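PDB 4N0L: predicted component of a thermophile-specific DNA repair system, contains a RAMP domain from Methanopyrus kandleri, which belongs to the Csm3 family of type III-A CRISPR antiviral systems, binds RNA, and probably acts as an endonuclease. Local coordinates for residues A[6-11]-A[228-233]; A[277-282]-A[315-320]; A[119-124]-A[170-175]. One frame throughout, in Å; residues are numbered along the deposited sequence.

Interaction 1: A[6-11]-A[228-233]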
loop_
_atom_site.group_PDB
_atom_site.type_symbol
_atom_site.label_atom_id
_atom_site.label_comp_id
_atom_site.label_asym_id
_atom_site.label_seq_id
_atom_site.Cartn_x
_atom_site.Cartn_y
_atom_site.Cartn_z
ATOM N N GLY A 6 -4.999 7.654 15.652
ATOM C CA GLY A 6 -4.106 6.573 16.022
ATOM C C GLY A 6 -3.845 5.648 14.849
ATOM O O GLY A 6 -4.133 5.997 13.703
ATOM N N THR A 7 -3.328 4.454 15.126
ATOM C CA THR A 7 -2.761 3.628 14.065
ATOM C C THR A 7 -2.998 2.126 14.195
ATOM O O THR A 7 -3.195 1.595 15.288
ATOM C CB THR A 7 -1.234 3.830 13.973
ATOM O OG1 THR A 7 -0.646 3.582 15.256
ATOM C CG2 THR A 7 -0.888 5.248 13.540
ATOM N N ILE A 8 -2.970 1.452 13.049
ATOM C CA ILE A 8 -2.877 -0.002 12.997
ATOM C C ILE A 8 -1.604 -0.354 12.245
ATOM O O ILE A 8 -1.419 0.065 11.103
ATOM C CB ILE A 8 -4.071 -0.654 12.287
ATOM C CG1 ILE A 8 -5.373 -0.392 13.043
ATOM C CG2 ILE A 8 -3.843 -2.152 12.140
ATOM C CD1 ILE A 8 -6.600 -0.812 12.270
ATOM N N THR A 9 -0.724 -1.118 12.884
ATOM C CA THR A 9 0.559 -1.454 12.279
ATOM C C THR A 9 0.667 -2.927 11.906
ATOM O O THR A 9 0.564 -3.805 12.764
ATOM C CB THR A 9 1.724 -1.103 13.212
ATOM O OG1 THR A 9 1.690 0.297 13.515
ATOM C CG2 THR A 9 3.050 -1.440 12.553
ATOM N N LEU A 10 0.880 -3.189 10.620
ATOM C CA LEU A 10 1.150 -4.541 10.147
ATOM C C LEU A 10 2.617 -4.858 10.387
ATOM O O LEU A 10 3.492 -4.095 9.976
ATOM C CB LEU A 10 0.810 -4.699 8.656
ATOM C CG LEU A 10 -0.637 -4.668 8.139
ATOM C CD1 LEU A 10 -1.399 -3.405 8.532
ATOM C CD2 LEU A 10 -0.660 -4.854 6.625
ATOM N N VAL A 11 2.884 -5.973 11.063
ATOM C CA VAL A 11 4.255 -6.374 11.358
ATOM C C VAL A 11 4.536 -7.796 10.887
ATOM O O VAL A 11 3.784 -8.725 11.185
ATOM C CB VAL A 11 4.564 -6.280 12.867
ATOM C CG1 VAL A 11 6.017 -6.661 13.145
ATOM C CG2 VAL A 11 4.260 -4.884 13.395
ATOM N N VAL A 228 4.064 -1.828 8.165
ATOM C CA VAL A 228 3.145 -0.973 7.429
ATOM C C VAL A 228 2.205 -0.289 8.413
ATOM O O VAL A 228 1.501 -0.956 9.171
ATOM C CB VAL A 228 2.329 -1.771 6.394
ATOM C CG1 VAL A 228 1.491 -0.836 5.537
ATOM C CG2 VAL A 228 3.250 -2.610 5.520
ATOM N N VAL A 229 2.191 1.041 8.400
ATOM C CA VAL A 229 1.375 1.799 9.342
ATOM C C VAL A 229 0.156 2.405 8.655
ATOM O O VAL A 229 0.287 3.178 7.707
ATOM C CB VAL A 229 2.182 2.933 10.015
ATOM C CG1 VAL A 229 1.335 3.625 11.073
ATOM C CG2 VAL A 229 3.462 2.391 10.632
ATOM N N TYR A 230 -1.028 2.041 9.136
ATOM C CA TYR A 230 -2.275 2.606 8.634
ATOM C C TYR A 230 -2.870 3.588 9.639
ATOM O O TYR A 230 -3.095 3.239 10.799
ATOM C CB TYR A 230 -3.282 1.496 8.316
ATOM C CG TYR A 230 -4.690 1.994 8.057
ATOM C CD1 TYR A 230 -5.638 2.028 9.072
ATOM C CD2 TYR A 230 -5.073 2.419 6.791
ATOM C CE1 TYR A 230 -6.926 2.479 8.836
ATOM C CE2 TYR A 230 -6.355 2.871 6.546
ATOM C CZ TYR A 230 -7.278 2.898 7.571
ATOM O OH TYR A 230 -8.555 3.348 7.326
ATOM N N ARG A 231 -3.130 4.812 9.191
ATOM C CA ARG A 231 -3.723 5.823 10.061
ATOM C C ARG A 231 -5.247 5.761 10.022
ATOM O O ARG A 231 -5.863 5.995 8.983
ATOM C CB ARG A 231 -3.249 7.223 9.666
ATOM C CG ARG A 231 -1.743 7.421 9.750
ATOM C CD ARG A 231 -1.337 8.850 9.403
ATOM N NE ARG A 231 -1.760 9.242 8.059
ATOM C CZ ARG A 231 -2.863 9.936 7.794
ATOM N NH1 ARG A 231 -3.663 10.313 8.782
ATOM N NH2 ARG A 231 -3.170 10.250 6.542
ATOM N N VAL A 232 -5.849 5.438 11.161
ATOM C CA VAL A 232 -7.301 5.393 11.263
ATOM C C VAL A 232 -7.854 6.814 11.262
ATOM O O VAL A 232 -7.551 7.606 12.152
ATOM C CB VAL A 232 -7.763 4.657 12.537
ATOM C CG1 VAL A 232 -9.283 4.658 12.632
ATOM C CG2 VAL A 232 -7.215 3.238 12.561
ATOM N N GLU A 233 -8.662 7.137 10.258
ATOM C CA GLU A 233 -9.226 8.477 10.137
ATOM C C GLU A 233 -10.744 8.426 10.161
ATOM O O GLU A 233 -11.396 9.296 10.732
ATOM C CB GLU A 233 -8.756 9.151 8.849
ATOM C CG GLU A 233 -7.345 9.701 8.905
ATOM C CD GLU A 233 -6.887 10.258 7.570
ATOM O OE1 GLU A 233 -7.576 10.023 6.555
ATOM O OE2 GLU A 233 -5.837 10.932 7.535
#

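Interaction 2: A[277-282]-A[315-320]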
loop_
_atom_site.group_PDB
_atom_site.type_symbol
_atom_site.label_atom_id
_atom_site.label_comp_id
_atom_site.label_asym_id
_atom_site.label_seq_id
_atom_site.Cartn_x
_atom_site.Cartn_y
_atom_site.Cartn_z
ATOM N N ALA A 277 -2.606 -2.329 17.056
ATOM C CA ALA A 277 -3.452 -1.141 17.071
ATOM C C ALA A 277 -3.199 -0.230 18.271
ATOM O O ALA A 277 -3.024 -0.695 19.399
ATOM C CB ALA A 277 -4.911 -1.549 17.036
ATOM N N ARG A 278 -3.171 1.074 18.012
ATOM C CA ARG A 278 -3.130 2.078 19.071
ATOM C C ARG A 278 -4.131 3.191 18.780
ATOM O O ARG A 278 -4.015 3.891 17.776
ATOM C CB ARG A 278 -1.720 2.657 19.234
ATOM C CG ARG A 278 -0.697 1.635 19.698
ATOM C CD ARG A 278 0.685 2.238 19.907
ATOM N NE ARG A 278 1.373 2.561 18.661
ATOM C CZ ARG A 278 2.696 2.606 18.537
ATOM N NH1 ARG A 278 3.469 2.337 19.581
ATOM N NH2 ARG A 278 3.249 2.913 17.371
ATOM N N SER A 279 -5.125 3.334 19.652
ATOM C CA SER A 279 -6.121 4.393 19.516
ATOM C C SER A 279 -5.648 5.665 20.207
ATOM O O SER A 279 -4.774 5.615 21.073
ATOM C CB SER A 279 -7.470 3.954 20.090
ATOM O OG SER A 279 -7.474 4.037 21.506
ATOM N N THR A 280 -6.224 6.799 19.815
ATOM C CA THR A 280 -5.862 8.093 20.387
ATOM C C THR A 280 -6.061 8.114 21.902
ATOM O O THR A 280 -5.202 8.592 22.645
ATOM C CB THR A 280 -6.691 9.234 19.756
ATOM O OG1 THR A 280 -6.486 9.257 18.337
ATOM C CG2 THR A 280 -6.296 10.583 20.348
ATOM N N GLY A 281 -7.195 7.579 22.346
ATOM C CA GLY A 281 -7.508 7.466 23.759
ATOM C C GLY A 281 -6.462 6.725 24.572
ATOM O O GLY A 281 -6.154 7.108 25.702
ATOM N N TRP A 282 -5.929 5.652 23.995
ATOM C CA TRP A 282 -4.957 4.794 24.668
ATOM C C TRP A 282 -3.711 5.558 25.112
ATOM O O TRP A 282 -3.099 5.221 26.121
ATOM C CB TRP A 282 -4.570 3.624 23.754
ATOM C CG TRP A 282 -3.372 2.842 24.213
ATOM C CD1 TRP A 282 -3.371 1.765 25.055
ATOM C CD2 TRP A 282 -2.006 3.056 23.834
ATOM N NE1 TRP A 282 -2.089 1.305 25.233
ATOM C CE2 TRP A 282 -1.235 2.077 24.496
ATOM C CE3 TRP A 282 -1.363 3.981 23.009
ATOM C CZ2 TRP A 282 0.153 2.002 24.352
ATOM C CZ3 TRP A 282 0.013 3.903 22.870
ATOM C CH2 TRP A 282 0.755 2.920 23.537
ATOM N N ARG A 315 4.856 -1.249 22.640
ATOM C CA ARG A 315 3.604 -1.167 23.356
ATOM C C ARG A 315 2.455 -0.740 22.457
ATOM O O ARG A 315 2.526 0.272 21.759
ATOM C CB ARG A 315 3.737 -0.198 24.533
ATOM C CG ARG A 315 4.444 -0.764 25.754
ATOM C CD ARG A 315 4.914 0.340 26.691
ATOM N NE ARG A 315 5.163 -0.186 28.031
ATOM C CZ ARG A 315 6.089 0.250 28.879
ATOM N NH1 ARG A 315 6.928 1.222 28.538
ATOM N NH2 ARG A 315 6.183 -0.313 30.077
ATOM N N TYR A 316 1.392 -1.537 22.481
ATOM C CA TYR A 316 0.180 -1.221 21.744
ATOM C C TYR A 316 -1.030 -1.339 22.657
ATOM O O TYR A 316 -0.919 -1.814 23.788
ATOM C CB TYR A 316 0.027 -2.145 20.535
ATOM C CG TYR A 316 1.194 -2.095 19.577
ATOM C CD1 TYR A 316 1.272 -1.114 18.597
ATOM C CD2 TYR A 316 2.214 -3.037 19.644
ATOM C CE1 TYR A 316 2.336 -1.066 17.716
ATOM C CE2 TYR A 316 3.281 -2.998 18.768
ATOM C CZ TYR A 316 3.336 -2.011 17.805
ATOM O OH TYR A 316 4.397 -1.970 16.931
ATOM N N GLU A 317 -2.186 -0.911 22.166
ATOM C CA GLU A 317 -3.420 -1.065 22.919
ATOM C C GLU A 317 -3.938 -2.485 22.764
ATOM O O GLU A 317 -4.251 -3.157 23.746
ATOM C CB GLU A 317 -4.471 -0.058 22.454
ATOM C CG GLU A 317 -5.791 -0.154 23.195
ATOM C CD GLU A 317 -6.779 0.906 22.754
ATOM O OE1 GLU A 317 -7.950 0.842 23.183
ATOM O OE2 GLU A 317 -6.383 1.804 21.981
ATOM N N ILE A 318 -4.016 -2.937 21.518
ATOM C CA ILE A 318 -4.481 -4.280 21.207
ATOM C C ILE A 318 -3.630 -4.880 20.094
ATOM O O ILE A 318 -3.394 -4.240 19.070
ATOM C CB ILE A 318 -5.965 -4.285 20.793
ATOM C CG1 ILE A 318 -6.854 -4.002 22.006
ATOM C CG2 ILE A 318 -6.346 -5.613 20.162
ATOM C CD1 ILE A 318 -8.331 -3.949 21.690
ATOM N N VAL A 319 -3.164 -6.106 20.307
ATOM C CA VAL A 319 -2.380 -6.816 19.305
ATOM C C VAL A 319 -3.155 -8.016 18.776
ATOM O O VAL A 319 -3.499 -8.924 19.534
ATOM C CB VAL A 319 -1.029 -7.294 19.876
ATOM C CG1 VAL A 319 -0.325 -8.221 18.890
ATOM C CG2 VAL A 319 -0.144 -6.105 20.227
ATOM N N ILE A 320 -3.441 -8.012 17.478
ATOM C CA ILE A 320 -4.106 -9.144 16.844
ATOM C C ILE A 320 -3.075 -10.022 16.146
ATOM O O ILE A 320 -2.513 -9.635 15.121
ATOM C CB ILE A 320 -5.157 -8.698 15.811
ATOM C CG1 ILE A 320 -6.106 -7.658 16.412
ATOM C CG2 ILE A 320 -5.923 -9.906 15.281
ATOM C CD1 ILE A 320 -6.883 -8.162 17.604
#

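Interaction 3: A[119-124]-A[170-175]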
loop_
_atom_site.group_PDB
_atom_site.type_symbol
_atom_site.label_atom_id
_atom_site.label_comp_id
_atom_site.label_asym_id
_atom_site.label_seq_id
_atom_site.Cartn_x
_atom_site.Cartn_y
_atom_site.Cartn_z
ATOM N N ARG A 119 -7.984 7.752 -1.018
ATOM C CA ARG A 119 -8.096 7.943 0.429
ATOM C C ARG A 119 -7.054 7.113 1.192
ATOM O O ARG A 119 -6.614 7.499 2.278
ATOM C CB ARG A 119 -9.512 7.602 0.915
ATOM C CG ARG A 119 -9.754 6.121 1.179
ATOM C CD ARG A 119 -11.236 5.781 1.239
ATOM N NE ARG A 119 -11.443 4.387 1.618
ATOM C CZ ARG A 119 -12.530 3.679 1.325
ATOM N NH1 ARG A 119 -13.526 4.236 0.645
ATOM N NH2 ARG A 119 -12.619 2.413 1.714
ATOM N N ILE A 120 -6.655 5.980 0.616
ATOM C CA ILE A 120 -5.669 5.095 1.236
ATOM C C ILE A 120 -4.240 5.452 0.833
ATOM O O ILE A 120 -3.359 5.590 1.683
ATOM C CB ILE A 120 -5.932 3.613 0.874
ATOM C CG1 ILE A 120 -7.240 3.126 1.502
ATOM C CG2 ILE A 120 -4.778 2.732 1.329
ATOM C CD1 ILE A 120 -7.700 1.785 0.974
ATOM N N PHE A 121 -4.010 5.577 -0.469
ATOM C CA PHE A 121 -2.660 5.760 -0.989
ATOM C C PHE A 121 -2.345 7.223 -1.317
ATOM O O PHE A 121 -1.309 7.529 -1.909
ATOM C CB PHE A 121 -2.458 4.882 -2.225
ATOM C CG PHE A 121 -2.552 3.405 -1.941
ATOM C CD1 PHE A 121 -1.470 2.710 -1.423
ATOM C CD2 PHE A 121 -3.724 2.711 -2.198
ATOM C CE1 PHE A 121 -1.558 1.350 -1.161
ATOM C CE2 PHE A 121 -3.818 1.351 -1.940
ATOM C CZ PHE A 121 -2.734 0.670 -1.420
ATOM N N GLY A 122 -3.248 8.123 -0.943
ATOM C CA GLY A 122 -3.006 9.544 -1.115
ATOM C C GLY A 122 -3.325 10.031 -2.513
ATOM O O GLY A 122 -3.504 9.233 -3.435
ATOM N N SER A 123 -3.398 11.349 -2.666
ATOM C CA SER A 123 -3.682 11.965 -3.957
ATOM C C SER A 123 -3.266 13.430 -3.938
ATOM O O SER A 123 -3.372 14.095 -2.910
ATOM C CB SER A 123 -5.167 11.834 -4.303
ATOM O OG SER A 123 -5.478 12.516 -5.506
ATOM N N ALA A 124 -2.790 13.928 -5.076
ATOM C CA ALA A 124 -2.393 15.331 -5.188
ATOM C C ALA A 124 -3.610 16.241 -5.323
ATOM O O ALA A 124 -3.514 17.453 -5.132
ATOM C CB ALA A 124 -1.455 15.525 -6.368
ATOM N N ALA A 170 -1.724 10.167 2.301
ATOM C CA ALA A 170 -1.992 8.732 2.351
ATOM C C ALA A 170 -2.247 8.246 3.771
ATOM O O ALA A 170 -1.583 8.681 4.712
ATOM C CB ALA A 170 -0.832 7.959 1.739
ATOM N N ARG A 171 -3.218 7.350 3.919
ATOM C CA ARG A 171 -3.491 6.710 5.201
ATOM C C ARG A 171 -2.468 5.625 5.531
ATOM O O ARG A 171 -2.342 5.213 6.684
ATOM C CB ARG A 171 -4.901 6.118 5.216
ATOM C CG ARG A 171 -5.986 7.137 5.511
ATOM C CD ARG A 171 -7.373 6.540 5.384
ATOM N NE ARG A 171 -8.397 7.582 5.383
ATOM C CZ ARG A 171 -9.696 7.355 5.218
ATOM N NH1 ARG A 171 -10.137 6.117 5.044
ATOM N NH2 ARG A 171 -10.553 8.366 5.229
ATOM N N VAL A 172 -1.744 5.154 4.519
ATOM C CA VAL A 172 -0.750 4.106 4.736
ATOM C C VAL A 172 0.673 4.599 4.509
ATOM O O VAL A 172 0.937 5.414 3.624
ATOM C CB VAL A 172 -1.000 2.875 3.829
ATOM C CG1 VAL A 172 -2.312 2.201 4.192
ATOM C CG2 VAL A 172 -0.971 3.266 2.357
ATOM N N ALA A 173 1.585 4.105 5.339
ATOM C CA ALA A 173 3.003 4.380 5.174
ATOM C C ALA A 173 3.795 3.086 5.313
ATOM O O ALA A 173 3.590 2.320 6.257
ATOM C CB ALA A 173 3.474 5.408 6.188
ATOM N N PHE A 174 4.696 2.849 4.366
ATOM C CA PHE A 174 5.532 1.658 4.385
ATOM C C PHE A 174 6.917 1.991 4.914
ATOM O O PHE A 174 7.556 2.933 4.449
ATOM C CB PHE A 174 5.651 1.047 2.986
ATOM C CG PHE A 174 4.393 0.390 2.490
ATOM C CD1 PHE A 174 4.314 -0.990 2.394
ATOM C CD2 PHE A 174 3.294 1.146 2.116
ATOM C CE1 PHE A 174 3.164 -1.604 1.936
ATOM C CE2 PHE A 174 2.140 0.538 1.659
ATOM C CZ PHE A 174 2.076 -0.839 1.569
ATOM N N ARG A 175 7.380 1.224 5.892
ATOM C CA ARG A 175 8.738 1.389 6.390
ATOM C C ARG A 175 9.712 0.806 5.377
ATOM O O ARG A 175 9.386 -0.167 4.692
ATOM C CB ARG A 175 8.911 0.701 7.744
ATOM C CG ARG A 175 10.146 1.133 8.513
ATOM C CD ARG A 175 9.980 0.872 9.999
ATOM N NE ARG A 175 11.193 1.183 10.751
ATOM C CZ ARG A 175 12.266 0.400 10.783
ATOM N NH1 ARG A 175 12.277 -0.732 10.093
ATOM N NH2 ARG A 175 13.329 0.752 11.493
#

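Interaction 1: A[6-11]-A[228-233]
Val229 stands across from Thr9 and diagonal to Thr7 on one face of the sheet. CG1, held anti to the backbone N (chi1 -175°), meets Thr7 CG2 at 3.7 Å and also nears Thr9 OG1, while Val229 CG2 approaches Thr9 OG1 at 4.0 Å. Thr7 turns its methyl rather than its hydroxyl to the valine, because OG1 occupies the position between N and C (chi1 55°). The other face is mainly apolar: Leu10 CB lies 4.0 Å from Val228 CB, and Ile8 CD1 comes to the Tyr230 ring obliquely. The Ile8 side chain also crosses that of Val232, just past the strand end, Ile8 CG1 lying 4.1 Å from Val232 CG2. The backbones fix this register. Their axes run antiparallel at 161°, with Ile8–Tyr230 and Leu10–Val228 as hydrogen-bonded pairs; Tyr230 N to Ile8 O measures 2.8 Å, and Leu10 N to Val228 O 2.7 Å. In the loop, Val232 N still bonds Gly6 O at 3.1 Å.

Strands 7-16 and 223-231 lie next to each other inside the five-stranded antiparallel sheet, with 268-278 beyond Thr7 and Thr9, and 172-174 beyond Val229. Helix 238-255 packs on the face of Ile8 and Leu10, where Leu238 touches Ile8, Tyr230 and Val232, Met246 touches Leu10, and Asp241 hydrogen-bonds Tyr230 OH.

Interaction 2: A[277-282]-A[315-320]
Trp282 lays its indole over the side chain of Glu317: Glu317 CB is 3.7 Å from the centroid of the Trp282 five-membered ring, over the face, which is CH-pi geometry. Glu317 is extended, its CG anti to the backbone N; it slides past the tryptophan in the opposite direction, and the carboxylate and ring planes are 9° apart. That reach delivers OE2 to the start of the turn. Ser279 OG meets the syn lone pair of Glu317 OE2 at 2.5 Å, and Ser279 N approaches the same oxygen nearly along its C-O bond at 3.1 Å; two bonds grip one carboxylate oxygen, which should restrain rotation of the group.

The guanidinium end of Arg278 meets Tyr316. Its chain bends at chi3 (-73°), bringing Tyr316 CE1 3.8 Å above the centre of the guanidinium plane. The two planes stand 43° apart, too far for a parallel stack. The aliphatic part touches the ring too, with Arg278 CG near the ring plane, 3.6 Å from Tyr316 CD1. Arg278 NH1 then bonds Arg315 O at 3.1 Å.

Ala277 O accepts from Glu317 N at 2.9 Å and from Ile318 N as well, and Ala277 N returns a bond to Ile318 O. Two residues opposite one define a classic beta bulge. It falls where the chain passes from strand 314-316, paired with 290-292, to strand 318-321, the outermost strand, within this chain, of the main antiparallel sheet of this RRM-like fold.

Interaction 3: A[119-124]-A[170-175]
The Arg171 guanidinium carries Arg119 CG over one face, 3.9 Å above the plane and offset toward the rim; it is this carbon, not the Arg119 guanidinium, that covers the face, and the two guanidinium planes are 30° apart. With CG anti to its carbonyl carbon (chi1 -81°) and the chain extended to NE, Arg171 runs past Arg119 O, Arg171 CG lying 3.3 Å from that oxygen. The Phe121 ring has Ile120 CG2 over one face, also offset, and Val172 CG2 comes to it obliquely, 3.9 Å from Phe121 CD1. Ile120 CG2 in turn meets Val172 CG1 at 3.8 Å, joining the last helical turn to the first residue of strand 172-174.

One carbonyl at the helix end is bonded across the contact: Ile120 O receives Val172 N at 3.3 Å, in the carbonyl plane, and a weak bond from Arg171 N. Gly122, with positive phi (83°), turns the chain out of the helix beside Ala170.

Arg119 NE and Arg171 NH1 lie 4.1 Å apart, but both are gathered round Asp241: Arg119 NE pairs with OD1 and Arg171 NH1 with OD2. Glu237 also pairs with Arg171 NH1, and Glu233 with Arg171 NE. In this buried setting the acidic cluster probably offsets the two positive charges and stabilises their close approach.

All three contacts reach one antiparallel sheet. Interactions 1 and 2, centres about 10 Å apart, meet where Thr7 O lies 2.8 Å from Arg278 N, a probable hydrogen bond between neighbouring strands. Interaction 3 joins interaction 1 on the flank of strand 223-231 opposite strand 7-16: Arg231 N is 2.7 Å from Arg171 O, and Val228 CG2 packs 3.7 Å from Phe174 CD1. Interactions 2 and 3 do not touch; their nearest atoms are about 9 Å apart, with centres about 21 Å apart. The zinc site of His86, Cys88, Cys115 and Cys118 belongs to the surroundings of interaction 3, with the Arg119 side chain about 7 Å from the metal; interaction 2 lies away from it.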